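Local coordinates for DNA translocase coupling protein (Clostridium perfringens, PDB 6O1W), which probably couples ATP binding to DNA transfer in plasmid conjugation, seen here in a fragment that holds its FtsK/SpoIIIE-type motor domain, at residues D102-E107 against S119-I124; I124-N127 against H131-S134; L14-L19 against E54-Y59. All coordinates share one frame; numbering follows the deposited sequence.

Interaction 1: D102-E107 against S119-I124; sequences DKYIEE and SGNIKI. With BGC (beta-D-glucopyranose), chain C.
Lys123 NZ lies 3.6 Å from Glu106 OE1 and 3.8 Å from OE2 of the same carboxylate, a long salt bridge in which the ammonium group faces both oxygens at nearly equal range. The two side chains meet at about a right angle. Beyond CG the lysine is fully extended, whereas Glu106 folds back at chi2 (-68°), which brings its carboxylate across the end of the lysine; Glu106 OE2 also comes within 3.6 Å of Lys123 CE. An exposed lysine suits this surface position, and so long a bridge is probably only a modest attraction. Glu107 OE2, 6.7 Å from Lys123 NZ, probably adds to the negative field around it.

Two residues back on each segment, Asn121 ND2 approaches Tyr104 CD1 at 4.2 Å, with amide and ring planes almost perpendicular, 85° apart. This is van der Waals contact between two partly exposed groups. The methylene CG of Lys103 covers one face of the tyrosine ring, and Phe341 also meets that ring.

The strand also carries a bound glucose, whose O5 lies 3.3 Å from Lys123 O. The whole is a surface contact in which the loop preceding strand 111-116 packs against edge strand 121-125 of the mixed sheet of an FtsK/SpoIIIE-type P-loop ATPase.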
ATOM      1  N   ASP A 102       1.144 -14.456 -13.758  1.00 35.85           N
ATOM      2  CA  ASP A 102      -0.275 -14.823 -13.809  1.00 37.33           C
ATOM      3  C   ASP A 102      -0.641 -16.045 -12.924  1.00 44.40           C
ATOM      4  O   ASP A 102      -1.824 -16.250 -12.643  1.00 43.55           O
ATOM      5  CB  ASP A 102      -0.749 -15.002 -15.274  1.00 39.37           C
ATOM      6  CG  ASP A 102      -1.301 -13.723 -15.938  1.00 48.39           C
ATOM      7  OD1 ASP A 102      -1.159 -12.626 -15.346  1.00 47.76           O
ATOM      8  OD2 ASP A 102      -1.879 -13.827 -17.034  1.00 55.00           O
ATOM      9  N   LYS A 103       0.371 -16.784 -12.408  1.00 44.62           N
ATOM     10  CA  LYS A 103       0.173 -17.934 -11.514  1.00 45.31           C
ATOM     11  C   LYS A 103      -0.412 -17.523 -10.148  1.00 49.14           C
ATOM     12  O   LYS A 103      -1.023 -18.363  -9.469  1.00 49.25           O
ATOM     13  CB  LYS A 103       1.487 -18.722 -11.329  1.00 48.60           C
ATOM     14  CG  LYS A 103       2.514 -18.064 -10.405  1.00 64.75           C
ATOM     15  CD  LYS A 103       3.733 -18.951 -10.172  1.00 71.87           C
ATOM     16  CE  LYS A 103       4.783 -18.243  -9.350  1.00 79.75           C
ATOM     17  NZ  LYS A 103       5.849 -19.177  -8.894  1.00 86.20           N
ATOM     18  N   TYR A 104      -0.215 -16.237  -9.751  1.00 43.39           N
ATOM     19  CA  TYR A 104      -0.717 -15.673  -8.502  1.00 42.63           C
ATOM     20  C   TYR A 104      -2.217 -15.342  -8.533  1.00 44.46           C
ATOM     21  O   TYR A 104      -2.813 -15.192  -7.468  1.00 43.78           O
ATOM     22  CB  TYR A 104       0.102 -14.445  -8.071  1.00 44.22           C
ATOM     23  CG  TYR A 104       1.576 -14.720  -7.855  1.00 47.16           C
ATOM     24  CD1 TYR A 104       2.012 -15.476  -6.773  1.00 49.65           C
ATOM     25  CD2 TYR A 104       2.539 -14.142  -8.675  1.00 47.74           C
ATOM     26  CE1 TYR A 104       3.370 -15.705  -6.551  1.00 51.72           C
ATOM     27  CE2 TYR A 104       3.896 -14.370  -8.470  1.00 48.48           C
ATOM     28  CZ  TYR A 104       4.308 -15.160  -7.411  1.00 57.19           C
ATOM     29  OH  TYR A 104       5.645 -15.356  -7.188  1.00 61.64           O
ATOM     30  N   ILE A 105      -2.825 -15.240  -9.732  1.00 41.10           N
ATOM     31  CA  ILE A 105      -4.245 -14.927  -9.889  1.00 41.68           C
ATOM     32  C   ILE A 105      -5.095 -15.939  -9.133  1.00 48.53           C
ATOM     33  O   ILE A 105      -4.969 -17.145  -9.361  1.00 48.64           O
ATOM     34  CB  ILE A 105      -4.675 -14.773 -11.377  1.00 44.38           C
ATOM     35  CG1 ILE A 105      -4.076 -13.502 -11.980  1.00 44.13           C
ATOM     36  CG2 ILE A 105      -6.210 -14.761 -11.519  1.00 44.15           C
ATOM     37  CD1 ILE A 105      -4.197 -13.378 -13.425  1.00 50.50           C
ATOM     38  N   GLU A 106      -5.936 -15.433  -8.215  1.00 46.76           N
ATOM     39  CA  GLU A 106      -6.829 -16.230  -7.373  1.00 46.47           C
ATOM     40  C   GLU A 106      -8.038 -16.684  -8.132  1.00 49.53           C
ATOM     41  O   GLU A 106      -8.569 -15.958  -8.981  1.00 47.74           O
ATOM     42  CB  GLU A 106      -7.281 -15.434  -6.143  1.00 47.96           C
ATOM     43  CG  GLU A 106      -6.144 -15.039  -5.215  1.00 60.32           C
ATOM     44  CD  GLU A 106      -5.448 -16.166  -4.475  1.00 79.16           C
ATOM     45  OE1 GLU A 106      -6.144 -16.948  -3.793  1.00 56.11           O
ATOM     46  OE2 GLU A 106      -4.202 -16.255  -4.563  1.00 85.44           O
ATOM     47  N   GLU A 107      -8.508 -17.879  -7.773  1.00 47.14           N
ATOM     48  CA  GLU A 107      -9.684 -18.541  -8.334  1.00 47.41           C
ATOM     49  C   GLU A 107     -10.939 -17.873  -7.797  1.00 50.40           C
ATOM     50  O   GLU A 107     -11.905 -17.651  -8.544  1.00 51.30           O
ATOM     51  CB  GLU A 107      -9.644 -20.060  -8.020  1.00 49.73           C
ATOM     52  CG  GLU A 107      -9.420 -20.436  -6.550  1.00 68.42           C
ATOM     53  CD  GLU A 107      -8.000 -20.597  -6.013  1.00 98.59           C
ATOM     54  OE1 GLU A 107      -7.062 -19.965  -6.555  1.00 87.77           O
ATOM     55  OE2 GLU A 107      -7.833 -21.350  -5.026  1.00 95.86           O
ATOM     56  N   SER A 119       5.565 -14.611   6.175  1.00 48.02           N
ATOM     57  CA  SER A 119       4.877 -15.894   6.121  1.00 48.95           C
ATOM     58  C   SER A 119       3.731 -15.746   5.129  1.00 53.70           C
ATOM     59  O   SER A 119       2.668 -15.229   5.491  1.00 55.39           O
ATOM     60  CB  SER A 119       4.322 -16.271   7.494  1.00 53.40           C
ATOM     61  OG  SER A 119       5.332 -16.343   8.486  1.00 66.43           O
ATOM     62  N   GLY A 120       3.979 -16.135   3.881  1.00 47.89           N
ATOM     63  CA  GLY A 120       2.986 -16.096   2.806  1.00 45.74           C
ATOM     64  C   GLY A 120       2.831 -14.783   2.069  1.00 46.46           C
ATOM     65  O   GLY A 120       3.592 -13.833   2.280  1.00 46.21           O
ATOM     66  N   ASN A 121       1.817 -14.732   1.197  1.00 39.51           N
ATOM     67  CA  ASN A 121       1.498 -13.569   0.379  1.00 37.84           C
ATOM     68  C   ASN A 121       0.400 -12.724   0.996  1.00 39.72           C
ATOM     69  O   ASN A 121      -0.375 -13.205   1.833  1.00 39.95           O
ATOM     70  CB  ASN A 121       1.089 -14.006  -1.024  1.00 37.01           C
ATOM     71  CG  ASN A 121       2.219 -14.618  -1.811  1.00 58.62           C
ATOM     72  OD1 ASN A 121       3.386 -14.216  -1.722  1.00 51.66           O
ATOM     73  ND2 ASN A 121       1.894 -15.606  -2.609  1.00 57.50           N
ATOM     74  N   ILE A 122       0.345 -11.458   0.605  1.00 32.93           N
ATOM     75  CA  ILE A 122      -0.687 -10.579   1.107  1.00 32.90           C
ATOM     76  C   ILE A 122      -1.879 -10.698   0.165  1.00 35.53           C
ATOM     77  O   ILE A 122      -1.734 -10.414  -1.021  1.00 33.64           O
ATOM     78  CB  ILE A 122      -0.167  -9.113   1.219  1.00 36.14           C
ATOM     79  CG1 ILE A 122       1.015  -8.998   2.212  1.00 36.52           C
ATOM     80  CG2 ILE A 122      -1.310  -8.131   1.538  1.00 35.96           C
ATOM     81  CD1 ILE A 122       0.720  -8.927   3.666  1.00 43.38           C
ATOM     82  N   LYS A 123      -3.045 -11.119   0.697  1.00 33.33           N
ATOM     83  CA  LYS A 123      -4.300 -11.253  -0.073  1.00 33.32           C
ATOM     84  C   LYS A 123      -5.325 -10.280   0.457  1.00 35.71           C
ATOM     85  O   LYS A 123      -5.369 -10.023   1.665  1.00 34.85           O
ATOM     86  CB  LYS A 123      -4.863 -12.687  -0.026  1.00 35.51           C
ATOM     87  CG  LYS A 123      -3.926 -13.738  -0.633  1.00 44.90           C
ATOM     88  CD  LYS A 123      -4.551 -15.105  -0.734  1.00 52.87           C
ATOM     89  CE  LYS A 123      -3.500 -16.136  -1.055  1.00 73.26           C
ATOM     90  NZ  LYS A 123      -4.042 -17.520  -0.980  1.00 89.90           N
ATOM     91  N   ILE A 124      -6.082  -9.670  -0.452  1.00 31.72           N
ATOM     92  CA  ILE A 124      -7.159  -8.749  -0.122  1.00 31.69           C
ATOM     93  C   ILE A 124      -8.434  -9.332  -0.732  1.00 35.55           C
ATOM     94  O   ILE A 124      -8.471  -9.586  -1.936  1.00 35.62           O
ATOM     95  CB  ILE A 124      -6.922  -7.293  -0.628  1.00 34.71           C
ATOM     96  CG1 ILE A 124      -5.596  -6.691  -0.117  1.00 35.18           C
ATOM     97  CG2 ILE A 124      -8.108  -6.385  -0.262  1.00 35.17           C
ATOM     98  CD1 ILE A 124      -5.119  -5.465  -0.933  1.00 28.22           C
TER
HETATM   99  C2  BGC C 501      -2.297 -10.265   6.497  1.00 78.46           C
HETATM  100  C3  BGC C 501      -1.488 -11.427   5.939  1.00 79.89           C
HETATM  101  C4  BGC C 501      -2.428 -12.514   5.433  1.00 82.80           C
HETATM  102  C5  BGC C 501      -3.163 -11.986   4.206  1.00 78.12           C
HETATM  103  C6  BGC C 501      -4.457 -12.716   3.891  1.00 79.17           C
HETATM  104  C1  BGC C 501      -3.556 -10.000   5.661  1.00 78.19           C
HETATM  105  O1  BGC C 501      -4.672 -10.425   6.363  1.00 78.79           O
HETATM  106  O2  BGC C 501      -1.507  -9.083   6.568  1.00 75.14           O
HETATM  107  O3  BGC C 501      -0.615 -11.948   6.936  1.00 81.24           O
HETATM  108  O4  BGC C 501      -1.713 -13.700   5.089  1.00 85.02           O
HETATM  109  O5  BGC C 501      -3.459 -10.579   4.342  1.00 79.01           O
HETATM  110  O6  BGC C 501      -5.536 -12.388   4.761  1.00 75.56           O

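Interaction 2: I124-N127 against H131-S134; sequences IDLN and HILS
Ile132 CD1 is the knot of this contact: it meets Ile124 CD1 at 3.7 Å and Leu126 CD2 at 3.9 Å, one methyl serving both partners. The two isoleucines reach toward each other tip to tip. Each sets CG1 beside its own backbone N and continues nearly straight to CD1, so that the longer branches span the gap between the backbones. Leu126 joins differently. The first bond of its side chain does not aim at Ile132, yet its end comes nearer, and CD2 meets the same methyl, the two side chains crossing at about a right angle. Branched aliphatic residues suit this place, since all three are buried and have no polar atom in the side chain that would need a partner.

Strand 121-125 lies at one margin of the mixed sheet, while strand 132-135 belongs to its interior and runs directly into the predicted Walker A loop. That loop leads to Lys142, which contacts ATP in another structure of this protein; no ATP is bound here. Ile149 and Leu153 of helix 142-155, together with Val296 and Ile298 of strand 296-299, complete the apolar setting of the cluster.

The looser side is that of Asp125, whose carboxylate works locally: OD1 accepts a hydrogen bond from Asn127 N at 2.9 Å, closing an Asx turn. The amide approaches from above the carboxylate plane, 38° out of it, and the bond is somewhat bent, with an angle of 146° at the hydrogen. Aspartate, short and polar, fits a bend at a strand end, and the partly exposed Asp125 is followed by Asn127, which is exposed to solvent.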
ATOM      1  N   ILE A 124      -6.082  -9.670  -0.452  1.00 31.72           N
ATOM      2  CA  ILE A 124      -7.159  -8.749  -0.122  1.00 31.69           C
ATOM      3  C   ILE A 124      -8.434  -9.332  -0.732  1.00 35.55           C
ATOM      4  O   ILE A 124      -8.471  -9.586  -1.936  1.00 35.62           O
ATOM      5  CB  ILE A 124      -6.922  -7.293  -0.628  1.00 34.71           C
ATOM      6  CG1 ILE A 124      -5.596  -6.691  -0.117  1.00 35.18           C
ATOM      7  CG2 ILE A 124      -8.108  -6.385  -0.262  1.00 35.17           C
ATOM      8  CD1 ILE A 124      -5.119  -5.465  -0.933  1.00 28.22           C
ATOM      9  N   ASP A 125      -9.467  -9.540   0.099  1.00 33.07           N
ATOM     10  CA  ASP A 125     -10.790  -9.993  -0.343  1.00 32.13           C
ATOM     11  C   ASP A 125     -11.674  -8.748  -0.412  1.00 33.43           C
ATOM     12  O   ASP A 125     -12.157  -8.243   0.613  1.00 31.60           O
ATOM     13  CB  ASP A 125     -11.385 -11.036   0.613  1.00 34.10           C
ATOM     14  CG  ASP A 125     -12.745 -11.575   0.169  1.00 41.94           C
ATOM     15  OD1 ASP A 125     -13.354 -10.979  -0.745  1.00 42.15           O
ATOM     16  OD2 ASP A 125     -13.196 -12.595   0.736  1.00 50.89           O
ATOM     17  N   LEU A 126     -11.884  -8.255  -1.640  1.00 29.82           N
ATOM     18  CA  LEU A 126     -12.672  -7.057  -1.896  1.00 29.19           C
ATOM     19  C   LEU A 126     -14.116  -7.165  -1.413  1.00 32.57           C
ATOM     20  O   LEU A 126     -14.706  -6.127  -1.143  1.00 31.36           O
ATOM     21  CB  LEU A 126     -12.591  -6.641  -3.374  1.00 29.39           C
ATOM     22  CG  LEU A 126     -11.187  -6.288  -3.899  1.00 32.48           C
ATOM     23  CD1 LEU A 126     -11.252  -5.964  -5.316  1.00 32.94           C
ATOM     24  CD2 LEU A 126     -10.597  -5.104  -3.159  1.00 34.37           C
ATOM     25  N   ASN A 127     -14.649  -8.395  -1.180  1.00 29.80           N
ATOM     26  CA  ASN A 127     -16.000  -8.564  -0.605  1.00 30.33           C
ATOM     27  C   ASN A 127     -16.025  -8.205   0.907  1.00 36.66           C
ATOM     28  O   ASN A 127     -17.093  -7.948   1.457  1.00 37.67           O
ATOM     29  CB  ASN A 127     -16.527 -10.006  -0.839  1.00 28.37           C
ATOM     30  CG  ASN A 127     -16.727 -10.340  -2.304  1.00 52.17           C
ATOM     31  OD1 ASN A 127     -16.202 -11.324  -2.834  1.00 54.47           O
ATOM     32  ND2 ASN A 127     -17.459  -9.506  -3.004  1.00 40.10           N
ATOM     33  N   HIS A 131     -12.252  -1.140  -0.457  1.00 28.12           N
ATOM     34  CA  HIS A 131     -11.473  -0.044  -1.033  1.00 25.45           C
ATOM     35  C   HIS A 131     -10.032  -0.046  -0.572  1.00 28.56           C
ATOM     36  O   HIS A 131      -9.727  -0.473   0.547  1.00 28.72           O
ATOM     37  CB  HIS A 131     -12.155   1.315  -0.791  1.00 25.27           C
ATOM     38  CG  HIS A 131     -13.622   1.291  -1.083  1.00 27.45           C
ATOM     39  ND1 HIS A 131     -14.105   1.020  -2.358  1.00 28.77           N
ATOM     40  CD2 HIS A 131     -14.669   1.440  -0.241  1.00 28.73           C
ATOM     41  CE1 HIS A 131     -15.424   1.038  -2.253  1.00 27.55           C
ATOM     42  NE2 HIS A 131     -15.814   1.284  -1.000  1.00 27.79           N
ATOM     43  N   ILE A 132      -9.147   0.405  -1.452  1.00 24.54           N
ATOM     44  CA  ILE A 132      -7.697   0.410  -1.244  1.00 25.51           C
ATOM     45  C   ILE A 132      -7.114   1.797  -1.516  1.00 30.17           C
ATOM     46  O   ILE A 132      -7.431   2.425  -2.533  1.00 28.47           O
ATOM     47  CB  ILE A 132      -7.046  -0.628  -2.204  1.00 28.47           C
ATOM     48  CG1 ILE A 132      -7.592  -2.054  -1.940  1.00 30.50           C
ATOM     49  CG2 ILE A 132      -5.498  -0.566  -2.152  1.00 28.17           C
ATOM     50  CD1 ILE A 132      -7.214  -3.142  -2.960  1.00 34.63           C
ATOM     51  N   LEU A 133      -6.223   2.232  -0.643  1.00 26.16           N
ATOM     52  CA  LEU A 133      -5.493   3.470  -0.840  1.00 25.70           C
ATOM     53  C   LEU A 133      -4.006   3.076  -0.878  1.00 29.65           C
ATOM     54  O   LEU A 133      -3.502   2.414   0.055  1.00 28.64           O
ATOM     55  CB  LEU A 133      -5.781   4.459   0.307  1.00 26.23           C
ATOM     56  CG  LEU A 133      -4.996   5.808   0.244  1.00 33.16           C
ATOM     57  CD1 LEU A 133      -5.697   6.799  -0.640  1.00 33.09           C
ATOM     58  CD2 LEU A 133      -4.890   6.449   1.627  1.00 38.93           C
ATOM     59  N   SER A 134      -3.323   3.455  -1.958  1.00 24.32           N
ATOM     60  CA  SER A 134      -1.903   3.159  -2.146  1.00 25.00           C
ATOM     61  C   SER A 134      -1.154   4.471  -2.201  1.00 32.14           C
ATOM     62  O   SER A 134      -1.435   5.299  -3.072  1.00 32.01           O
ATOM     63  CB  SER A 134      -1.682   2.301  -3.398  1.00 28.62           C
ATOM     64  OG  SER A 134      -0.308   2.078  -3.675  1.00 30.23           O
TER

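Interaction 3: L14-L19 against E54-Y59; sequences LAFEQL and ETWKSY
Phe16 CZ and Trp56 CH2 touch at 4.1 Å, each ring contributing its far end, where the two helices 7-18 and 53-58 face one another across their aromatic side chains. In neither does the first bond of the side chain aim directly at the partner helix; it is the length of the side chains that brings the rings together. In both, CG stands beside the backbone N and opposite the carbonyl carbon, with chi1 -69° in Phe16 and -78° in Trp56, and the two side chains then cross at about a right angle. Large flat groups suit the spot because they reach across between the helices. Phe47 joins both rings, edge-to-face with Phe16, and Leu63 of helix 60-67 touches both as well.

One turn on, Leu19 and Tyr59 form a second, lighter contact. Leu19 CD1 lies 4.4 Å from Tyr59 CD2, and both side chains leave the backbone toward the other segment. The tyrosine's chi1 of -91° is displaced from the usual staggered value, a setting in which the ring stretches its hydroxyl toward the backbone of Leu19. There Tyr59 OH stops 4.2 Å from Leu19 O, too far for a direct bond, and two waters span the gap. One lies 2.7 Å from both Leu19 O and Tyr59 OH; the second is held more loosely, 3.2 Å from Leu19 O and 3.0 Å from Tyr59 OH. Both donate to the carbonyl.

The contact therefore changes character along its length, from a buried aromatic pair meeting through carbon alone, the indole NE1 being met weakly by Ile51 O and Ser49 OG, to a partly exposed margin where bridging water satisfies the Leu19 carbonyl and couples it to a phenol.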
ATOM      1  N   LEU A  14      29.970 -11.969  23.157  1.00 33.46           N
ATOM      2  CA  LEU A  14      30.848 -12.858  22.406  1.00 33.95           C
ATOM      3  C   LEU A  14      31.190 -12.277  21.021  1.00 33.77           C
ATOM      4  O   LEU A  14      32.357 -12.284  20.623  1.00 32.60           O
ATOM      5  CB  LEU A  14      30.196 -14.249  22.262  1.00 35.30           C
ATOM      6  CG  LEU A  14      30.981 -15.308  21.458  1.00 41.47           C
ATOM      7  CD1 LEU A  14      32.287 -15.671  22.138  1.00 41.64           C
ATOM      8  CD2 LEU A  14      30.128 -16.528  21.191  1.00 43.59           C
ATOM      9  N   ALA A  15      30.190 -11.748  20.324  1.00 28.77           N
ATOM     10  CA  ALA A  15      30.381 -11.161  19.003  1.00 27.97           C
ATOM     11  C   ALA A  15      31.347  -9.974  19.077  1.00 32.70           C
ATOM     12  O   ALA A  15      32.291  -9.909  18.294  1.00 31.70           O
ATOM     13  CB  ALA A  15      29.030 -10.742  18.409  1.00 27.62           C
ATOM     14  N   PHE A  16      31.152  -9.066  20.064  1.00 29.97           N
ATOM     15  CA  PHE A  16      32.002  -7.879  20.195  1.00 28.45           C
ATOM     16  C   PHE A  16      33.453  -8.208  20.593  1.00 32.25           C
ATOM     17  O   PHE A  16      34.394  -7.614  20.068  1.00 30.27           O
ATOM     18  CB  PHE A  16      31.357  -6.892  21.163  1.00 29.71           C
ATOM     19  CG  PHE A  16      30.101  -6.234  20.665  1.00 31.03           C
ATOM     20  CD1 PHE A  16      30.049  -5.661  19.396  1.00 33.35           C
ATOM     21  CD2 PHE A  16      28.991  -6.115  21.486  1.00 32.61           C
ATOM     22  CE1 PHE A  16      28.878  -5.050  18.932  1.00 33.81           C
ATOM     23  CE2 PHE A  16      27.831  -5.470  21.029  1.00 35.62           C
ATOM     24  CZ  PHE A  16      27.791  -4.928  19.764  1.00 33.11           C
ATOM     25  N   GLU A  17      33.620  -9.170  21.507  1.00 31.34           N
ATOM     26  CA  GLU A  17      34.921  -9.646  21.982  1.00 32.78           C
ATOM     27  C   GLU A  17      35.730 -10.325  20.857  1.00 35.36           C
ATOM     28  O   GLU A  17      36.930 -10.074  20.748  1.00 34.36           O
ATOM     29  CB  GLU A  17      34.713 -10.603  23.159  1.00 35.00           C
ATOM     30  CG  GLU A  17      34.519  -9.860  24.466  1.00 51.61           C
ATOM     31  CD  GLU A  17      34.145 -10.709  25.666  1.00 76.08           C
ATOM     32  OE1 GLU A  17      34.143 -11.956  25.546  1.00 63.63           O
ATOM     33  OE2 GLU A  17      33.853 -10.118  26.733  1.00 70.62           O
ATOM     34  N   GLN A  18      35.073 -11.136  19.994  1.00 33.03           N
ATOM     35  CA  GLN A  18      35.725 -11.772  18.812  1.00 33.51           C
ATOM     36  C   GLN A  18      36.314 -10.662  17.870  1.00 36.64           C
ATOM     37  O   GLN A  18      37.321 -10.882  17.202  1.00 35.65           O
ATOM     38  CB  GLN A  18      34.688 -12.580  18.002  1.00 34.81           C
ATOM     39  CG  GLN A  18      34.445 -13.983  18.520  1.00 42.54           C
ATOM     40  CD  GLN A  18      33.283 -14.679  17.857  1.00 43.86           C
ATOM     41  OE1 GLN A  18      32.388 -14.078  17.231  1.00 38.05           O
ATOM     42  NE2 GLN A  18      33.271 -15.973  17.993  1.00 34.76           N
ATOM     43  N   LEU A  19      35.682  -9.468  17.855  1.00 32.26           N
ATOM     44  CA  LEU A  19      36.136  -8.332  17.040  1.00 31.25           C
ATOM     45  C   LEU A  19      37.066  -7.390  17.791  1.00 37.60           C
ATOM     46  O   LEU A  19      37.600  -6.458  17.192  1.00 37.46           O
ATOM     47  CB  LEU A  19      34.908  -7.539  16.549  1.00 30.41           C
ATOM     48  CG  LEU A  19      33.898  -8.289  15.677  1.00 33.67           C
ATOM     49  CD1 LEU A  19      32.683  -7.424  15.368  1.00 32.84           C
ATOM     50  CD2 LEU A  19      34.549  -8.858  14.446  1.00 31.66           C
ATOM     51  N   GLU A  54      31.368   6.874  13.710  1.00 36.01           N
ATOM     52  CA  GLU A  54      32.081   6.648  12.453  1.00 36.34           C
ATOM     53  C   GLU A  54      32.799   5.294  12.468  1.00 36.14           C
ATOM     54  O   GLU A  54      32.845   4.632  11.431  1.00 34.77           O
ATOM     55  CB  GLU A  54      33.001   7.825  12.055  1.00 38.05           C
ATOM     56  CG  GLU A  54      33.595   8.619  13.213  1.00 56.91           C
ATOM     57  CD  GLU A  54      32.693   9.661  13.850  1.00 74.80           C
ATOM     58  OE1 GLU A  54      32.233  10.583  13.138  1.00 71.76           O
ATOM     59  OE2 GLU A  54      32.448   9.553  15.072  1.00 62.64           O
ATOM     60  N   THR A  55      33.262   4.847  13.650  1.00 30.94           N
ATOM     61  CA  THR A  55      33.838   3.510  13.794  1.00 31.03           C
ATOM     62  C   THR A  55      32.720   2.420  13.687  1.00 35.12           C
ATOM     63  O   THR A  55      32.891   1.470  12.927  1.00 34.25           O
ATOM     64  CB  THR A  55      34.711   3.411  15.028  1.00 35.43           C
ATOM     65  OG1 THR A  55      35.761   4.365  14.878  1.00 36.59           O
ATOM     66  CG2 THR A  55      35.327   2.006  15.196  1.00 35.45           C
ATOM     67  N   TRP A  56      31.546   2.620  14.351  1.00 29.98           N
ATOM     68  CA  TRP A  56      30.404   1.704  14.220  1.00 29.54           C
ATOM     69  C   TRP A  56      30.031   1.599  12.736  1.00 32.36           C
ATOM     70  O   TRP A  56      29.724   0.502  12.258  1.00 30.20           O
ATOM     71  CB  TRP A  56      29.156   2.220  14.992  1.00 28.37           C
ATOM     72  CG  TRP A  56      29.193   2.001  16.481  1.00 30.25           C
ATOM     73  CD1 TRP A  56      29.789   2.795  17.414  1.00 33.08           C
ATOM     74  CD2 TRP A  56      28.563   0.931  17.207  1.00 30.40           C
ATOM     75  NE1 TRP A  56      29.549   2.305  18.682  1.00 32.50           N
ATOM     76  CE2 TRP A  56      28.823   1.148  18.584  1.00 34.18           C
ATOM     77  CE3 TRP A  56      27.862  -0.231  16.823  1.00 31.57           C
ATOM     78  CZ2 TRP A  56      28.362   0.279  19.580  1.00 32.99           C
ATOM     79  CZ3 TRP A  56      27.428  -1.106  17.807  1.00 33.00           C
ATOM     80  CH2 TRP A  56      27.679  -0.850  19.170  1.00 33.49           C
ATOM     81  N   LYS A  57      30.043   2.746  12.009  1.00 28.62           N
ATOM     82  CA  LYS A  57      29.664   2.762  10.591  1.00 29.48           C
ATOM     83  C   LYS A  57      30.645   1.977   9.730  1.00 34.64           C
ATOM     84  O   LYS A  57      30.219   1.243   8.841  1.00 33.12           O
ATOM     85  CB  LYS A  57      29.433   4.190  10.092  1.00 32.85           C
ATOM     86  CG  LYS A  57      28.099   4.733  10.646  1.00 44.27           C
ATOM     87  CD  LYS A  57      27.734   6.122  10.154  1.00 50.36           C
ATOM     88  CE  LYS A  57      26.396   6.520  10.724  1.00 62.14           C
ATOM     89  NZ  LYS A  57      25.865   7.763  10.114  1.00 76.61           N
ATOM     90  N   SER A  58      31.944   2.048  10.064  1.00 32.38           N
ATOM     91  CA  SER A  58      32.975   1.270   9.375  1.00 33.60           C
ATOM     92  C   SER A  58      32.783  -0.235   9.628  1.00 36.06           C
ATOM     93  O   SER A  58      33.155  -1.075   8.794  1.00 34.64           O
ATOM     94  CB  SER A  58      34.352   1.690   9.866  1.00 37.43           C
ATOM     95  OG  SER A  58      34.645   2.940   9.270  1.00 48.67           O
ATOM     96  N   TYR A  59      32.195  -0.565  10.792  1.00 29.44           N
ATOM     97  CA  TYR A  59      31.987  -1.949  11.157  1.00 27.96           C
ATOM     98  C   TYR A  59      30.689  -2.522  10.684  1.00 31.83           C
ATOM     99  O   TYR A  59      30.478  -3.683  10.965  1.00 34.07           O
ATOM    100  CB  TYR A  59      32.140  -2.123  12.667  1.00 27.12           C
ATOM    101  CG  TYR A  59      33.554  -2.459  13.070  1.00 26.69           C
ATOM    102  CD1 TYR A  59      34.529  -1.468  13.170  1.00 27.42           C
ATOM    103  CD2 TYR A  59      33.922  -3.770  13.358  1.00 27.58           C
ATOM    104  CE1 TYR A  59      35.818  -1.765  13.602  1.00 27.41           C
ATOM    105  CE2 TYR A  59      35.233  -4.091  13.721  1.00 28.45           C
ATOM    106  CZ  TYR A  59      36.175  -3.083  13.850  1.00 33.30           C
ATOM    107  OH  TYR A  59      37.445  -3.394  14.265  1.00 32.51           O
TER
HETATM  108  O   HOH W   1      37.873  -6.063  14.553  1.00 38.14           O
HETATM  109  O   HOH W   2      38.805  -3.543  16.914  1.00 45.52           O

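Interactions 1 and 2 use the same edge strand, 121-125, and share Ile124, yet they belong to different environments within the motor domain. Interaction 1 lies on the surface and relies on charge and polar groups; interaction 2 is buried and purely aliphatic across its segments, tying the edge strand to the central one before the P-loop. Their centres are 14 Å apart. Interaction 3 stands well apart, its centre about 41 Å and 45 Å from the centres of the other two, and precedes them along the chain. There two helices beside the four-stranded antiparallel sheet meet through aromatic rings and water, intermediate in burial and mixed in chemistry.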